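Local coordinates for sporulation-control protein spo0M (Bacillus subtilis, PDB 5CL2) that controls the expression of the gene spo0A and is required for cells to pass the morphological stage 0 of sporulation, at residues V31-G36 with T110-Q115; A66-F71 with T92-T97. One frame throughout, in Å; residues are numbered along the deposited sequence.

Contacts 1 and 2 both join the two sheets of one beta-sandwich, the first between their faces, the second near one end. Contact 1 is core: every residue that touches is buried, and methyl groups from strands 26-34 and 106-114 meet between the sheets. Contact 2, its centre about 22 Å from that of contact 1, is only partly buried; there strand 60-79, at the edge of the sheet that also holds 106-114, meets the loop leaving strand 84-92. Its chemistry is accordingly mixed: side-chain carbons meet a proline ring and a threonine hydroxyl, while hydrogen bonds within the turn hold its shape and a second subunit comes within reach.

Contact 1 of 2, residues V31-G36 with T110-Q115; sequences VHVKGG and TDLDIQ
Val33 and Leu112 reach toward each other tip to tip between the two sheets of a beta-sandwich, near the ends of their strands, in a chain whose family belongs to the arrestin-like clan. Strand 26-34, central in the three-stranded sheet, lies over strand 106-114 of the five-stranded one; the two run broadly the same way, with the Val33 and Leu112 CA atoms 9.0 Å apart, so side chains rather than backbones join them. Leu112 illustrates how the distance between the sheets is spanned. Its CB begins the reach inward, and CG, set anti to the backbone N (chi1 174°), carries the branch farther from its own strand. There the two methyls part company. CD2 runs on along its own strand and lies 3.4 Å from CG1 of Ile114, whereas CD1 crosses to the valine, where it meets both branches. Ile45 and Phe87 also pack on Val33, one from each sheet, and Lys120 touches Leu112.

Two residues back along both strands the pattern repeats more loosely, with CG1 of Val31 4.2 Å from CG2 of Thr110. The two branches of Thr110 go different ways: the methyl meets the valine, while OG1 hydrogen-bonds to OG1 of Thr14, a residue of the sodium site completed by Asp122 and Asp124. The closest approach of the contact is between CG1 of Val33 and CD1 of Leu112, at 3.5 Å.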
ATOM      1  N   VAL A  31      10.079 -17.231 -20.800  1.00 43.70           N
ATOM      2  CA  VAL A  31      10.211 -16.274 -21.894  1.00 49.74           C
ATOM      3  C   VAL A  31      11.100 -16.887 -23.012  1.00 49.88           C
ATOM      4  O   VAL A  31      12.264 -17.187 -22.782  1.00 50.73           O
ATOM      5  CB  VAL A  31      10.843 -14.956 -21.414  1.00 48.63           C
ATOM      6  CG1 VAL A  31      10.921 -13.948 -22.554  1.00 42.05           C
ATOM      7  CG2 VAL A  31      10.057 -14.371 -20.218  1.00 48.40           C
ATOM      8  N   HIS A  32      10.551 -17.080 -24.208  1.00 49.12           N
ATOM      9  CA  HIS A  32      11.337 -17.537 -25.364  1.00 53.59           C
ATOM     10  C   HIS A  32      11.753 -16.375 -26.249  1.00 51.93           C
ATOM     11  O   HIS A  32      10.931 -15.535 -26.614  1.00 45.64           O
ATOM     12  CB  HIS A  32      10.551 -18.549 -26.181  1.00 52.56           C
ATOM     13  CG  HIS A  32      10.149 -19.755 -25.392  1.00 52.43           C
ATOM     14  ND1 HIS A  32      10.961 -20.853 -25.248  1.00 49.46           N
ATOM     15  CD2 HIS A  32       9.026 -20.012 -24.683  1.00 46.96           C
ATOM     16  CE1 HIS A  32      10.349 -21.753 -24.494  1.00 51.26           C
ATOM     17  NE2 HIS A  32       9.169 -21.261 -24.138  1.00 47.42           N
ATOM     18  N   VAL A  33      13.039 -16.313 -26.572  1.00 49.39           N
ATOM     19  CA  VAL A  33      13.547 -15.243 -27.415  1.00 47.07           C
ATOM     20  C   VAL A  33      14.233 -15.869 -28.651  1.00 52.17           C
ATOM     21  O   VAL A  33      14.927 -16.884 -28.539  1.00 49.94           O
ATOM     22  CB  VAL A  33      14.518 -14.346 -26.635  1.00 45.01           C
ATOM     23  CG1 VAL A  33      14.801 -13.087 -27.403  1.00 45.79           C
ATOM     24  CG2 VAL A  33      13.916 -13.970 -25.294  1.00 52.56           C
ATOM     25  N   LYS A  34      13.994 -15.304 -29.831  1.00 50.19           N
ATOM     26  CA  LYS A  34      14.627 -15.789 -31.055  1.00 47.83           C
ATOM     27  C   LYS A  34      15.296 -14.624 -31.778  1.00 52.61           C
ATOM     28  O   LYS A  34      14.669 -13.596 -32.012  1.00 48.69           O
ATOM     29  CB  LYS A  34      13.615 -16.494 -31.969  1.00 50.07           C
ATOM     30  CG  LYS A  34      14.234 -17.098 -33.277  1.00 51.55           C
ATOM     31  CD  LYS A  34      13.209 -17.976 -34.040  1.00 52.33           C
ATOM     32  CE  LYS A  34      13.866 -18.870 -35.116  1.00 49.90           C
ATOM     33  NZ  LYS A  34      15.097 -19.586 -34.675  1.00 44.60           N
ATOM     34  N   GLY A  35      16.580 -14.756 -32.101  1.00 47.93           N
ATOM     35  CA  GLY A  35      17.269 -13.623 -32.691  1.00 47.88           C
ATOM     36  C   GLY A  35      16.739 -13.365 -34.085  1.00 50.15           C
ATOM     37  O   GLY A  35      16.184 -14.258 -34.726  1.00 48.85           O
ATOM     38  N   GLY A  36      16.892 -12.138 -34.562  1.00 48.71           N
ATOM     39  CA  GLY A  36      16.440 -11.845 -35.897  1.00 50.75           C
ATOM     40  C   GLY A  36      17.579 -12.103 -36.861  1.00 56.77           C
ATOM     41  O   GLY A  36      18.504 -12.844 -36.556  1.00 51.21           O
ATOM     42  N   THR A 110       5.343  -8.738 -21.287  1.00 48.67           N
ATOM     43  CA  THR A 110       6.765  -8.950 -21.444  1.00 45.58           C
ATOM     44  C   THR A 110       7.341  -7.751 -22.167  1.00 47.67           C
ATOM     45  O   THR A 110       6.838  -7.343 -23.209  1.00 52.69           O
ATOM     46  CB  THR A 110       7.059 -10.239 -22.223  1.00 45.98           C
ATOM     47  OG1 THR A 110       6.478 -11.354 -21.533  1.00 44.10           O
ATOM     48  CG2 THR A 110       8.578 -10.463 -22.365  1.00 41.87           C
ATOM     49  N   ASP A 111       8.371  -7.170 -21.568  1.00 50.79           N
ATOM     50  CA  ASP A 111       9.126  -6.067 -22.144  1.00 50.39           C
ATOM     51  C   ASP A 111      10.568  -6.527 -22.420  1.00 51.24           C
ATOM     52  O   ASP A 111      11.348  -6.738 -21.495  1.00 50.51           O
ATOM     53  CB  ASP A 111       9.074  -4.867 -21.171  1.00 53.55           C
ATOM     54  CG  ASP A 111       9.961  -3.705 -21.588  1.00 58.86           C
ATOM     55  OD1 ASP A 111      10.201  -3.499 -22.808  1.00 62.68           O
ATOM     56  OD2 ASP A 111      10.385  -2.958 -20.677  1.00 58.50           O
ATOM     57  N   LEU A 112      10.923  -6.689 -23.690  1.00 50.16           N
ATOM     58  CA  LEU A 112      12.309  -7.019 -24.047  1.00 53.49           C
ATOM     59  C   LEU A 112      12.956  -5.772 -24.639  1.00 49.47           C
ATOM     60  O   LEU A 112      12.594  -5.331 -25.723  1.00 52.84           O
ATOM     61  CB  LEU A 112      12.368  -8.204 -25.032  1.00 47.58           C
ATOM     62  CG  LEU A 112      13.711  -8.604 -25.638  1.00 51.49           C
ATOM     63  CD1 LEU A 112      13.877 -10.119 -25.705  1.00 52.17           C
ATOM     64  CD2 LEU A 112      13.829  -8.045 -27.006  1.00 59.91           C
ATOM     65  N   ASP A 113      13.893  -5.192 -23.903  1.00 47.82           N
ATOM     66  CA  ASP A 113      14.472  -3.919 -24.289  1.00 53.10           C
ATOM     67  C   ASP A 113      15.734  -4.190 -25.093  1.00 54.49           C
ATOM     68  O   ASP A 113      16.615  -4.915 -24.652  1.00 53.63           O
ATOM     69  CB  ASP A 113      14.747  -3.057 -23.048  1.00 53.02           C
ATOM     70  CG  ASP A 113      15.291  -1.679 -23.386  1.00 56.47           C
ATOM     71  OD1 ASP A 113      16.262  -1.577 -24.164  1.00 64.36           O
ATOM     72  OD2 ASP A 113      14.746  -0.687 -22.863  1.00 66.87           O
ATOM     73  N   ILE A 114      15.790  -3.627 -26.293  1.00 56.03           N
ATOM     74  CA  ILE A 114      16.913  -3.845 -27.193  1.00 59.08           C
ATOM     75  C   ILE A 114      17.631  -2.529 -27.334  1.00 59.33           C
ATOM     76  O   ILE A 114      16.993  -1.486 -27.521  1.00 61.36           O
ATOM     77  CB  ILE A 114      16.469  -4.346 -28.585  1.00 60.25           C
ATOM     78  CG1 ILE A 114      15.846  -5.734 -28.485  1.00 58.36           C
ATOM     79  CG2 ILE A 114      17.649  -4.383 -29.561  1.00 61.74           C
ATOM     80  CD1 ILE A 114      15.231  -6.221 -29.795  1.00 54.55           C
ATOM     81  N   GLN A 115      18.951  -2.549 -27.218  1.00 59.87           N
ATOM     82  CA  GLN A 115      19.648  -1.287 -27.336  1.00 66.75           C
ATOM     83  C   GLN A 115      19.761  -0.877 -28.803  1.00 65.44           C
ATOM     84  O   GLN A 115      20.377  -1.551 -29.612  1.00 59.80           O
ATOM     85  CB  GLN A 115      21.032  -1.376 -26.699  1.00 64.89           C
ATOM     86  CG  GLN A 115      21.784  -0.078 -26.793  1.00 69.05           C
ATOM     87  CD  GLN A 115      23.112  -0.139 -26.110  1.00 73.52           C
ATOM     88  OE1 GLN A 115      23.893  -1.055 -26.338  1.00 82.08           O
ATOM     89  NE2 GLN A 115      23.386   0.844 -25.258  1.00 81.07           N
TER

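Contact 2 of 2, residues A66-F71 with T92-T97; sequences ATIHSF and TLPLDT
Ile68 and His69 meet Pro94 and Thr97 in a small, mainly apolar contact at the end of the sandwich, where a kinked edge strand touches the loop that leaves the opposing sheet. The kink is a classic beta bulge: Ile68 and His69 both face Leu49 of strand 40-57, and the chain turns a corner at Ile68, whose side chain points toward the loop.

The isoleucine works through its short branch. With chi1 at -64°, CG2 stands anti to the backbone N and touches two partners, the ring atom CG of Pro94 at 3.9 Å and OG1 of Thr97. The proline ring runs at a slant to the isoleucine, the threonine side chain at about a right angle. Pro94 CG is itself shared, since it also lies 3.9 Å from CB of His69.

Within the loop, Pro94 to Thr97 form a type I turn. The carbonyl oxygen of Pro94 accepts two bonds, from Thr97 N at 3.2 Å and from Thr97 OG1 at 2.9 Å. Both donors come from the same face of the carbonyl plane, the hydroxyl tilted 29° from it. A valine in place of Thr97 would probably leave Pro94 O with the backbone bond alone and the turn less firmly fixed beside Ile68.

Arg162 ties the two segments together from outside, forming a salt bridge with Asp96 and a hydrogen bond to the Ile68 carbonyl. Gln160 of the second subunit bonds to Leu95 N and packs on Pro94. The arrangement is that of a classic bulge in an edge strand packed against a type I turn begun by proline.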
ATOM      1  N   ALA A  66      -2.320   0.406 -14.910  1.00 49.19           N
ATOM      2  CA  ALA A  66      -1.682   0.352 -13.591  1.00 51.75           C
ATOM      3  C   ALA A  66      -0.847  -0.900 -13.426  1.00 46.45           C
ATOM      4  O   ALA A  66      -1.309  -1.999 -13.759  1.00 48.22           O
ATOM      5  CB  ALA A  66      -2.726   0.417 -12.493  1.00 44.91           C
ATOM      6  N   THR A  67       0.348  -0.740 -12.866  1.00 45.77           N
ATOM      7  CA  THR A  67       1.260  -1.862 -12.692  1.00 48.25           C
ATOM      8  C   THR A  67       1.086  -2.517 -11.331  1.00 45.02           C
ATOM      9  O   THR A  67       1.308  -1.889 -10.303  1.00 49.84           O
ATOM     10  CB  THR A  67       2.721  -1.394 -12.886  1.00 54.08           C
ATOM     11  OG1 THR A  67       2.874  -0.883 -14.219  1.00 49.92           O
ATOM     12  CG2 THR A  67       3.699  -2.529 -12.673  1.00 53.20           C
ATOM     13  N   ILE A  68       0.683  -3.783 -11.323  1.00 43.90           N
ATOM     14  CA  ILE A  68       0.474  -4.535 -10.081  1.00 42.03           C
ATOM     15  C   ILE A  68       1.777  -5.095  -9.517  1.00 49.84           C
ATOM     16  O   ILE A  68       1.999  -5.153  -8.288  1.00 45.96           O
ATOM     17  CB  ILE A  68      -0.506  -5.692 -10.309  1.00 43.95           C
ATOM     18  CG1 ILE A  68      -1.882  -5.160 -10.683  1.00 46.96           C
ATOM     19  CG2 ILE A  68      -0.648  -6.536  -9.079  1.00 45.11           C
ATOM     20  CD1 ILE A  68      -2.804  -6.233 -11.238  1.00 49.00           C
ATOM     21  N   HIS A  69       2.622  -5.577 -10.420  1.00 45.81           N
ATOM     22  CA  HIS A  69       3.901  -6.153 -10.026  1.00 43.41           C
ATOM     23  C   HIS A  69       4.870  -6.046 -11.169  1.00 46.97           C
ATOM     24  O   HIS A  69       4.472  -6.095 -12.336  1.00 48.37           O
ATOM     25  CB  HIS A  69       3.725  -7.597  -9.608  1.00 42.74           C
ATOM     26  CG  HIS A  69       4.993  -8.268  -9.180  1.00 43.47           C
ATOM     27  ND1 HIS A  69       5.712  -7.831  -8.084  1.00 48.78           N
ATOM     28  CD2 HIS A  69       5.637  -9.336  -9.662  1.00 48.77           C
ATOM     29  CE1 HIS A  69       6.762  -8.620  -7.920  1.00 46.65           C
ATOM     30  NE2 HIS A  69       6.747  -9.540  -8.870  1.00 53.15           N
ATOM     31  N   SER A  70       6.148  -5.915 -10.853  1.00 51.07           N
ATOM     32  CA  SER A  70       7.154  -5.800 -11.891  1.00 47.04           C
ATOM     33  C   SER A  70       8.431  -6.441 -11.378  1.00 48.14           C
ATOM     34  O   SER A  70       8.716  -6.339 -10.196  1.00 46.30           O
ATOM     35  CB  SER A  70       7.355  -4.330 -12.261  1.00 47.94           C
ATOM     36  OG  SER A  70       8.344  -4.188 -13.246  1.00 59.44           O
ATOM     37  N   PHE A  71       9.152  -7.165 -12.240  1.00 46.94           N
ATOM     38  CA  PHE A  71      10.465  -7.713 -11.899  1.00 46.82           C
ATOM     39  C   PHE A  71      11.293  -8.042 -13.154  1.00 48.05           C
ATOM     40  O   PHE A  71      10.748  -8.179 -14.253  1.00 43.43           O
ATOM     41  CB  PHE A  71      10.319  -8.965 -11.024  1.00 46.68           C
ATOM     42  CG  PHE A  71       9.923 -10.187 -11.783  1.00 46.90           C
ATOM     43  CD1 PHE A  71       8.611 -10.372 -12.174  1.00 47.37           C
ATOM     44  CD2 PHE A  71      10.869 -11.148 -12.116  1.00 48.84           C
ATOM     45  CE1 PHE A  71       8.244 -11.509 -12.888  1.00 54.31           C
ATOM     46  CE2 PHE A  71      10.514 -12.285 -12.822  1.00 47.94           C
ATOM     47  CZ  PHE A  71       9.200 -12.465 -13.220  1.00 48.54           C
ATOM     48  N   THR A  92       5.180 -14.457  -7.454  1.00 51.63           N
ATOM     49  CA  THR A  92       3.958 -14.650  -6.722  1.00 52.89           C
ATOM     50  C   THR A  92       2.973 -13.557  -7.072  1.00 50.33           C
ATOM     51  O   THR A  92       3.326 -12.378  -7.082  1.00 51.12           O
ATOM     52  CB  THR A  92       4.229 -14.667  -5.224  1.00 52.99           C
ATOM     53  OG1 THR A  92       5.262 -15.622  -4.964  1.00 52.45           O
ATOM     54  CG2 THR A  92       2.972 -15.042  -4.450  1.00 51.95           C
ATOM     55  N   LEU A  93       1.744 -13.963  -7.369  1.00 50.97           N
ATOM     56  CA  LEU A  93       0.642 -13.035  -7.592  1.00 49.21           C
ATOM     57  C   LEU A  93       0.352 -12.308  -6.287  1.00 52.58           C
ATOM     58  O   LEU A  93      -0.043 -12.942  -5.304  1.00 49.19           O
ATOM     59  CB  LEU A  93      -0.589 -13.796  -8.064  1.00 51.43           C
ATOM     60  CG  LEU A  93      -1.480 -13.230  -9.161  1.00 56.37           C
ATOM     61  CD1 LEU A  93      -0.742 -13.216 -10.467  1.00 51.86           C
ATOM     62  CD2 LEU A  93      -2.766 -14.042  -9.280  1.00 62.13           C
ATOM     63  N   PRO A  94       0.542 -10.978  -6.271  1.00 52.32           N
ATOM     64  CA  PRO A  94       0.269 -10.171  -5.065  1.00 48.13           C
ATOM     65  C   PRO A  94      -1.158 -10.386  -4.564  1.00 47.45           C
ATOM     66  O   PRO A  94      -2.030 -10.697  -5.369  1.00 46.88           O
ATOM     67  CB  PRO A  94       0.472  -8.728  -5.539  1.00 44.38           C
ATOM     68  CG  PRO A  94       1.442  -8.868  -6.725  1.00 51.72           C
ATOM     69  CD  PRO A  94       1.098 -10.185  -7.388  1.00 45.59           C
ATOM     70  N   LEU A  95      -1.390 -10.256  -3.263  1.00 48.05           N
ATOM     71  CA  LEU A  95      -2.726 -10.486  -2.706  1.00 50.15           C
ATOM     72  C   LEU A  95      -3.748  -9.413  -3.083  1.00 46.59           C
ATOM     73  O   LEU A  95      -4.962  -9.623  -2.930  1.00 47.59           O
ATOM     74  CB  LEU A  95      -2.646 -10.606  -1.182  1.00 50.25           C
ATOM     75  CG  LEU A  95      -1.951 -11.879  -0.696  1.00 52.45           C
ATOM     76  CD1 LEU A  95      -1.931 -11.987   0.836  1.00 56.34           C
ATOM     77  CD2 LEU A  95      -2.644 -13.081  -1.307  1.00 49.46           C
ATOM     78  N   ASP A  96      -3.286  -8.261  -3.559  1.00 42.38           N
ATOM     79  CA  ASP A  96      -4.220  -7.209  -3.981  1.00 46.79           C
ATOM     80  C   ASP A  96      -4.493  -7.265  -5.503  1.00 53.51           C
ATOM     81  O   ASP A  96      -5.073  -6.329  -6.056  1.00 54.16           O
ATOM     82  CB  ASP A  96      -3.719  -5.812  -3.567  1.00 42.27           C
ATOM     83  CG  ASP A  96      -2.251  -5.605  -3.924  1.00 52.09           C
ATOM     84  OD1 ASP A  96      -1.690  -6.549  -4.512  1.00 46.77           O
ATOM     85  OD2 ASP A  96      -1.670  -4.517  -3.669  1.00 48.81           O
ATOM     86  N   THR A  97      -4.018  -8.312  -6.188  1.00 46.60           N
ATOM     87  CA  THR A  97      -4.393  -8.543  -7.589  1.00 46.62           C
ATOM     88  C   THR A  97      -5.913  -8.671  -7.719  1.00 49.77           C
ATOM     89  O   THR A  97      -6.516  -9.505  -7.039  1.00 46.88           O
ATOM     90  CB  THR A  97      -3.748  -9.836  -8.152  1.00 44.45           C
ATOM     91  OG1 THR A  97      -2.327  -9.756  -8.043  1.00 47.09           O
ATOM     92  CG2 THR A  97      -4.129 -10.055  -9.608  1.00 42.91           C
TER